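Local coordinates for protein-glutamine gamma-glutamyltransferase 2 (Pagrus major, PDB 1G0D) that probably catalyses the calcium-dependent cross-linking of protein glutamines to lysines and other primary amines, releasing ammonia, at residues G160-M164 against G430-E434; R291-A297 against V419-T425; S340-L344 against G369-V373. All blocks are in the same frame, centred on the assembly; numbering follows the deposited sequence.

Contact 1 of 3, residues G160-M164 against G430-E434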
# COMPACT_ATOMS: atom_id res chain seq x y z
N GLY A 160 6.95 -1.99 7.11
CA GLY A 160 5.60 -1.68 7.51
C GLY A 160 4.81 -2.94 7.80
O GLY A 160 5.34 -4.05 7.86
N VAL A 161 3.53 -2.76 8.03
CA VAL A 161 2.65 -3.86 8.29
C VAL A 161 1.37 -3.48 7.55
O VAL A 161 0.91 -2.34 7.69
CB VAL A 161 2.40 -3.95 9.81
CG1 VAL A 161 1.34 -4.96 10.12
CG2 VAL A 161 3.69 -4.35 10.49
N ILE A 162 0.84 -4.36 6.72
CA ILE A 162 -0.41 -4.04 6.03
C ILE A 162 -1.47 -4.97 6.62
O ILE A 162 -1.24 -6.16 6.73
CB ILE A 162 -0.30 -4.25 4.51
CG1 ILE A 162 0.90 -3.44 3.98
CG2 ILE A 162 -1.59 -3.84 3.86
CD1 ILE A 162 1.00 -3.24 2.48
N TYR A 163 -2.61 -4.44 7.06
CA TYR A 163 -3.64 -5.29 7.65
C TYR A 163 -4.52 -5.99 6.58
O TYR A 163 -4.77 -5.45 5.48
CB TYR A 163 -4.46 -4.46 8.66
CG TYR A 163 -3.59 -4.01 9.80
CD1 TYR A 163 -3.25 -4.88 10.81
CD2 TYR A 163 -2.92 -2.79 9.74
CE1 TYR A 163 -2.26 -4.56 11.73
CE2 TYR A 163 -1.92 -2.45 10.66
CZ TYR A 163 -1.59 -3.35 11.64
OH TYR A 163 -0.58 -3.06 12.52
N MET A 164 -4.97 -7.21 6.92
CA MET A 164 -5.76 -8.01 6.01
C MET A 164 -6.65 -8.88 6.81
O MET A 164 -6.75 -8.72 8.02
CB MET A 164 -4.86 -8.87 5.16
CG MET A 164 -4.15 -8.04 4.16
SD MET A 164 -3.02 -8.94 3.12
CE MET A 164 -3.44 -10.65 3.45
N GLY A 430 5.58 0.91 17.64
CA GLY A 430 5.20 -0.47 17.81
C GLY A 430 4.63 -0.89 16.47
O GLY A 430 4.57 -0.09 15.51
N ASN A 431 4.21 -2.14 16.38
CA ASN A 431 3.67 -2.62 15.13
C ASN A 431 2.19 -2.90 15.31
O ASN A 431 1.61 -3.78 14.65
CB ASN A 431 4.47 -3.85 14.65
CG ASN A 431 5.90 -3.46 14.14
OD1 ASN A 431 6.73 -2.96 14.91
ND2 ASN A 431 6.16 -3.68 12.84
N HIS A 432 1.59 -2.10 16.20
CA HIS A 432 0.17 -2.20 16.51
C HIS A 432 -0.67 -1.58 15.42
O HIS A 432 -0.22 -0.74 14.65
CB HIS A 432 -0.19 -1.50 17.83
CG HIS A 432 0.96 -1.29 18.77
ND1 HIS A 432 1.09 -0.16 19.54
CD2 HIS A 432 2.00 -2.09 19.10
CE1 HIS A 432 2.17 -0.26 20.31
NE2 HIS A 432 2.74 -1.43 20.06
N ARG A 433 -1.92 -2.02 15.38
CA ARG A 433 -2.92 -1.59 14.42
C ARG A 433 -3.53 -0.37 15.05
O ARG A 433 -3.89 -0.35 16.23
CB ARG A 433 -3.98 -2.70 14.22
CG ARG A 433 -5.30 -2.34 13.49
CD ARG A 433 -6.34 -3.50 13.56
NE ARG A 433 -7.39 -3.27 14.56
CZ ARG A 433 -8.34 -2.34 14.46
NH1 ARG A 433 -8.40 -1.54 13.39
NH2 ARG A 433 -9.24 -2.16 15.43
N GLU A 434 -3.62 0.67 14.24
CA GLU A 434 -4.18 1.92 14.68
C GLU A 434 -5.52 2.06 13.98
O GLU A 434 -5.55 2.16 12.76
CB GLU A 434 -3.25 3.03 14.26
CG GLU A 434 -3.92 4.33 13.93
CD GLU A 434 -3.41 5.42 14.82
OE1 GLU A 434 -3.33 6.61 14.37
OE2 GLU A 434 -3.09 5.07 15.98
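The phenol oxygen of Y163 reaches into a group of backbone atoms in 430-434, where OH lies 3.1 Å from N431 O, near the ring plane. H432 O stands almost as close, with 3.2 Å separating it from Y163 OH. The ring is carried there because CG stands beside the backbone N and opposite the carbonyl carbon (chi1 -64°), which swings the phenol toward the loop. Over one face lies R433, whose CB is 3.9 Å from the centroid of the Y163 ring and forms a CH-pi contact. It is displaced toward the rim, closest to CE1 and CZ. Beyond it the arginine bends at chi3 and turns off from the ring, its NH1 bonding to S424 OG. A leucine in place of Y163 has no hydroxyl or flat ring, so the two carbonyl oxygens would probably lose their close polar neighbour and R433 CB the face it rests on. At the other end, V161 CG2 meets the carboxamide nitrogen of N431, ND2, at 3.5 Å, the two side chains crossing almost perpendicularly. The contact thus lays the hairpin of strands 159-164 and 169-176 against that of 424-426 and 433-435, beside E434, which probably binds calcium, as in related transglutaminases. One face of the phenol packs on aliphatic carbon while its oxygen sits among backbone carbonyls, so the ring probably serves an apolar and a polar surface.

Contact 2 of 3, residues R291-A297 against V419-T425. With SO4 (sulfate ion), chain B.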
# COMPACT_ATOMS: atom_id res chain seq x y z
N ARG A 291 1.28 6.25 4.13
CA ARG A 291 1.01 5.05 4.92
C ARG A 291 -0.10 4.22 4.31
O ARG A 291 -1.15 4.76 3.92
CB ARG A 291 0.61 5.39 6.34
CG ARG A 291 -0.42 6.48 6.44
CD ARG A 291 -0.83 6.67 7.86
NE ARG A 291 -1.93 7.62 7.95
CZ ARG A 291 -2.37 8.14 9.09
NH1 ARG A 291 -1.81 7.81 10.24
NH2 ARG A 291 -3.39 8.98 9.05
N PRO A 292 0.11 2.91 4.17
CA PRO A 292 -0.94 2.07 3.60
C PRO A 292 -2.12 1.92 4.53
O PRO A 292 -1.93 1.50 5.68
CB PRO A 292 -0.25 0.72 3.39
CG PRO A 292 1.19 1.06 3.42
CD PRO A 292 1.32 2.13 4.44
N ILE A 293 -3.32 2.29 4.07
CA ILE A 293 -4.48 2.09 4.92
C ILE A 293 -5.38 0.97 4.36
O ILE A 293 -5.50 0.81 3.15
CB ILE A 293 -5.31 3.39 5.16
CG1 ILE A 293 -6.35 3.50 4.15
CG2 ILE A 293 -4.47 4.65 5.26
CD1 ILE A 293 -7.60 3.50 4.91
N THR A 294 -5.97 0.16 5.26
CA THR A 294 -6.84 -0.96 4.88
C THR A 294 -8.28 -0.75 5.33
O THR A 294 -8.53 -0.38 6.46
CB THR A 294 -6.35 -2.30 5.48
OG1 THR A 294 -5.04 -2.58 5.01
CG2 THR A 294 -7.18 -3.42 5.02
N ASN A 295 -9.24 -1.02 4.45
CA ASN A 295 -10.65 -0.84 4.77
C ASN A 295 -11.31 -2.18 4.86
O ASN A 295 -11.14 -2.99 3.95
CB ASN A 295 -11.30 -0.07 3.64
CG ASN A 295 -12.71 0.32 3.94
OD1 ASN A 295 -13.06 0.53 5.10
ND2 ASN A 295 -13.54 0.44 2.90
N PHE A 296 -12.03 -2.47 5.93
CA PHE A 296 -12.69 -3.77 5.99
C PHE A 296 -14.16 -3.57 5.57
O PHE A 296 -14.77 -2.57 5.91
CB PHE A 296 -12.53 -4.38 7.37
CG PHE A 296 -11.11 -4.83 7.65
CD1 PHE A 296 -10.66 -6.08 7.20
CD2 PHE A 296 -10.22 -4.02 8.35
CE1 PHE A 296 -9.33 -6.51 7.44
CE2 PHE A 296 -8.88 -4.45 8.60
CZ PHE A 296 -8.45 -5.69 8.14
N ALA A 297 -14.71 -4.52 4.80
CA ALA A 297 -16.07 -4.39 4.27
C ALA A 297 -16.00 -3.17 3.32
O ALA A 297 -16.56 -2.09 3.57
CB ALA A 297 -17.10 -4.18 5.41
N VAL A 419 -20.26 -0.73 5.90
CA VAL A 419 -19.04 -0.81 5.11
C VAL A 419 -18.06 0.06 5.87
O VAL A 419 -18.47 0.79 6.76
CB VAL A 419 -19.17 -0.17 3.73
CG1 VAL A 419 -19.24 -1.22 2.69
CG2 VAL A 419 -20.37 0.71 3.70
N GLY A 420 -16.78 -0.00 5.47
CA GLY A 420 -15.75 0.80 6.11
C GLY A 420 -15.70 0.51 7.58
O GLY A 420 -15.94 1.38 8.44
N LYS A 421 -15.33 -0.73 7.89
CA LYS A 421 -15.36 -1.13 9.26
C LYS A 421 -14.19 -0.79 10.15
O LYS A 421 -14.35 -0.00 11.07
CB LYS A 421 -15.69 -2.61 9.36
CG LYS A 421 -16.83 -2.89 10.31
CD LYS A 421 -18.16 -2.99 9.58
CE LYS A 421 -18.32 -4.37 8.97
NZ LYS A 421 -19.73 -4.67 8.69
N ASN A 422 -13.02 -1.35 9.94
CA ASN A 422 -11.99 -0.99 10.90
C ASN A 422 -10.81 -0.44 10.17
O ASN A 422 -9.74 -1.01 10.21
CB ASN A 422 -11.60 -2.21 11.74
CG ASN A 422 -12.68 -2.60 12.77
OD1 ASN A 422 -13.27 -1.75 13.43
ND2 ASN A 422 -12.95 -3.91 12.91
N ILE A 423 -11.04 0.65 9.48
CA ILE A 423 -9.97 1.29 8.73
C ILE A 423 -8.73 1.22 9.61
O ILE A 423 -8.72 1.69 10.73
CB ILE A 423 -10.39 2.72 8.40
CG1 ILE A 423 -11.92 2.78 8.40
CG2 ILE A 423 -9.81 3.14 7.07
CD1 ILE A 423 -12.53 3.22 7.09
N SER A 424 -7.67 0.61 9.09
CA SER A 424 -6.46 0.40 9.86
C SER A 424 -5.21 0.86 9.15
O SER A 424 -5.14 0.85 7.92
CB SER A 424 -6.30 -1.09 10.13
OG SER A 424 -7.31 -1.56 11.00
N THR A 425 -4.22 1.27 9.94
CA THR A 425 -2.92 1.66 9.43
C THR A 425 -1.95 1.30 10.55
O THR A 425 -2.37 1.14 11.70
CB THR A 425 -2.84 3.15 9.09
OG1 THR A 425 -1.68 3.38 8.30
CG2 THR A 425 -2.73 4.01 10.35
S SO4 B . -2.86 11.13 12.16
O1 SO4 B . -3.92 11.53 11.36
O2 SO4 B . -1.67 11.65 11.60
O3 SO4 B . -3.09 11.83 13.33
O4 SO4 B . -2.94 9.71 12.39
O HOH W 1 -2.91 -1.28 6.33
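An antiparallel bridge, the hydrogen-bonded pair T294 and S424, joins 291-297 to 419-425. T294 N donates to S424 O at 2.9 Å, with 167° at the hydrogen, and S424 N returns the bond to T294 O at 2.9 Å. CA-H groups of I293 and I423 add weaker contacts to the same two oxygens. A water bridges P292 O and T294 OG1, with a weak reach to S424 O, and T294 OG1 is itself bonded to Y163 O. Past the bridge, the strand bends at F296 and A297, yet backbone bonding continues outside a regular ladder: K421 N meets F296 O almost straight at 2.8 Å (172°), and G420 N bonds to A297 O at 2.8 Å. Strand 290-298 is an outermost strand of the catalytic sheet, in a core related to papain-like cysteine peptidases, and through N295 its backbone bonds to that of active-site H332 on the next strand, so segment 419-425 lies along the edge turned from H332. T294 CG2 lies over one face of the F296 ring, and N422 O meets its edge, in the ring plane, 3.6 Å from CD2. The same N422 O takes a bond from S424 OG at 2.6 Å. Farther back, R291 crosses T425 at about a right angle, R291 CD touching T425 OG1 at 3.4 Å. Its CG sits between the backbone N and the carbonyl carbon (chi1 46°), and from there the chain runs extended past T425 to a sulfate ion, probably from the crystallisation medium. R291 NH1 bonds to sulfate O4 at 3.1 Å, in the guanidinium plane, while NH2 has its salt bridge with E336 and W351 NE1 also holds the sulfate.

Contact 3 of 3, residues S340-L344 against G369-V373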
# COMPACT_ATOMS: atom_id res chain seq x y z
N SER A 340 -0.32 19.55 1.42
CA SER A 340 -1.28 20.61 1.49
C SER A 340 -1.91 20.75 0.09
O SER A 340 -1.24 20.56 -0.94
CB SER A 340 -0.60 21.89 1.91
OG SER A 340 0.12 22.44 0.84
N ARG A 341 -3.19 21.09 0.06
CA ARG A 341 -3.91 21.19 -1.21
C ARG A 341 -4.20 22.61 -1.59
O ARG A 341 -5.31 23.11 -1.41
CB ARG A 341 -5.23 20.41 -1.15
CG ARG A 341 -5.08 18.93 -0.96
CD ARG A 341 -4.29 18.28 -2.10
NE ARG A 341 -4.93 18.41 -3.41
CZ ARG A 341 -5.93 17.66 -3.85
NH1 ARG A 341 -6.44 17.86 -5.06
NH2 ARG A 341 -6.44 16.72 -3.08
N GLU A 342 -3.20 23.27 -2.13
CA GLU A 342 -3.38 24.63 -2.55
C GLU A 342 -4.30 24.70 -3.77
O GLU A 342 -4.78 25.77 -4.14
CB GLU A 342 -2.03 25.22 -2.82
CG GLU A 342 -1.20 25.29 -1.58
CD GLU A 342 -0.11 26.34 -1.68
OE1 GLU A 342 0.79 26.31 -0.81
OE2 GLU A 342 -0.16 27.17 -2.62
N ASP A 343 -4.56 23.56 -4.39
CA ASP A 343 -5.44 23.54 -5.55
C ASP A 343 -6.93 23.50 -5.19
O ASP A 343 -7.77 23.47 -6.07
CB ASP A 343 -5.08 22.36 -6.46
CG ASP A 343 -5.23 21.01 -5.78
OD1 ASP A 343 -4.89 20.90 -4.59
OD2 ASP A 343 -5.69 20.05 -6.44
N LEU A 344 -7.25 23.50 -3.90
CA LEU A 344 -8.64 23.43 -3.46
C LEU A 344 -8.92 24.38 -2.31
O LEU A 344 -8.01 24.93 -1.70
CB LEU A 344 -9.00 22.02 -2.97
CG LEU A 344 -8.38 20.71 -3.43
CD1 LEU A 344 -8.66 19.62 -2.39
CD2 LEU A 344 -8.92 20.31 -4.77
N GLY A 369 -7.92 9.55 -6.51
CA GLY A 369 -7.18 10.54 -5.77
C GLY A 369 -6.10 11.28 -6.52
O GLY A 369 -5.87 11.01 -7.68
N PRO A 370 -5.36 12.18 -5.86
CA PRO A 370 -5.46 12.51 -4.43
C PRO A 370 -6.73 13.17 -3.96
O PRO A 370 -7.09 14.25 -4.43
CB PRO A 370 -4.25 13.40 -4.19
CG PRO A 370 -4.02 14.01 -5.45
CD PRO A 370 -4.33 13.00 -6.50
N CYS A 371 -7.39 12.53 -3.00
CA CYS A 371 -8.64 13.02 -2.41
C CYS A 371 -8.52 13.31 -0.91
O CYS A 371 -8.17 12.44 -0.13
CB CYS A 371 -9.78 11.99 -2.63
SG CYS A 371 -11.31 12.53 -1.84
N PRO A 372 -8.84 14.53 -0.48
CA PRO A 372 -8.75 14.83 0.94
C PRO A 372 -9.53 13.87 1.79
O PRO A 372 -10.72 13.72 1.59
CB PRO A 372 -9.34 16.23 1.04
CG PRO A 372 -9.04 16.84 -0.30
CD PRO A 372 -9.31 15.71 -1.24
N VAL A 373 -8.89 13.21 2.74
CA VAL A 373 -9.63 12.34 3.64
C VAL A 373 -10.68 13.20 4.41
O VAL A 373 -11.69 12.68 4.91
CB VAL A 373 -8.71 11.71 4.68
CG1 VAL A 373 -9.51 10.90 5.65
CG2 VAL A 373 -7.68 10.88 3.99
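P370, entered from G369 through a cis peptide, turns its ring toward the loop 340-344 and lies over one face of the R341 guanidinium. Its CG stands 4.3 Å above the plane, offset toward the rim. The carbonyl of P370 supplies the polar link: R341 NH2 donates to P370 O at 2.9 Å, a weak bond because the angle at the hydrogen is only 128°. P372, at the N-cap of helix 373-378, then offers two ring carbons. Its CD touches R341 NH2 at 3.6 Å, and the L344 methyl CD1 rests on P372 CG at 3.5 Å. That same methyl sits over the centre of the guanidinium face opposite P370, so the flat group is held between leucine and proline. The arginine curls to get there, bending at chi2 (-60°) and chi3 (-62°). Those bends also set it side-on to D343 in a salt bridge, within a type I turn from R341 to L344: NE reaches OD1 at 2.8 Å, somewhat tilted from the guanidinium plane, and NH1 reaches OD2 at 2.7 Å in that plane, each carboxylate oxygen using its syn lone pair. The loop between strands 329-339 and 350-355 is thereby joined to outermost strand 368-372 of the same sheet. D343, shared with K384, probably offsets part of the buried arginine's charge and holds its plane, while NH2 is divided between P370 O and Q352 OE1.

From the N terminus, the chain first passes 160-164, which waits until 430-434, far along the sequence, to close contact 1, the widest of the three loops. Within that span lies 291-297, closed by 419-425 as contact 2, and within this in turn 340-344 meets 369-373 as contact 3. The three are nested and none cross. Contacts 1 and 2 touch, since strands 424-426 and 433-435 are paired neighbours, so one hairpin meets both strand 159-164 and the edge of the catalytic sheet. Contact 3 stands apart, nearest atoms about 7 Å from contact 2, and belongs to the far edge of the sheet whose other outermost strand contact 2 covers.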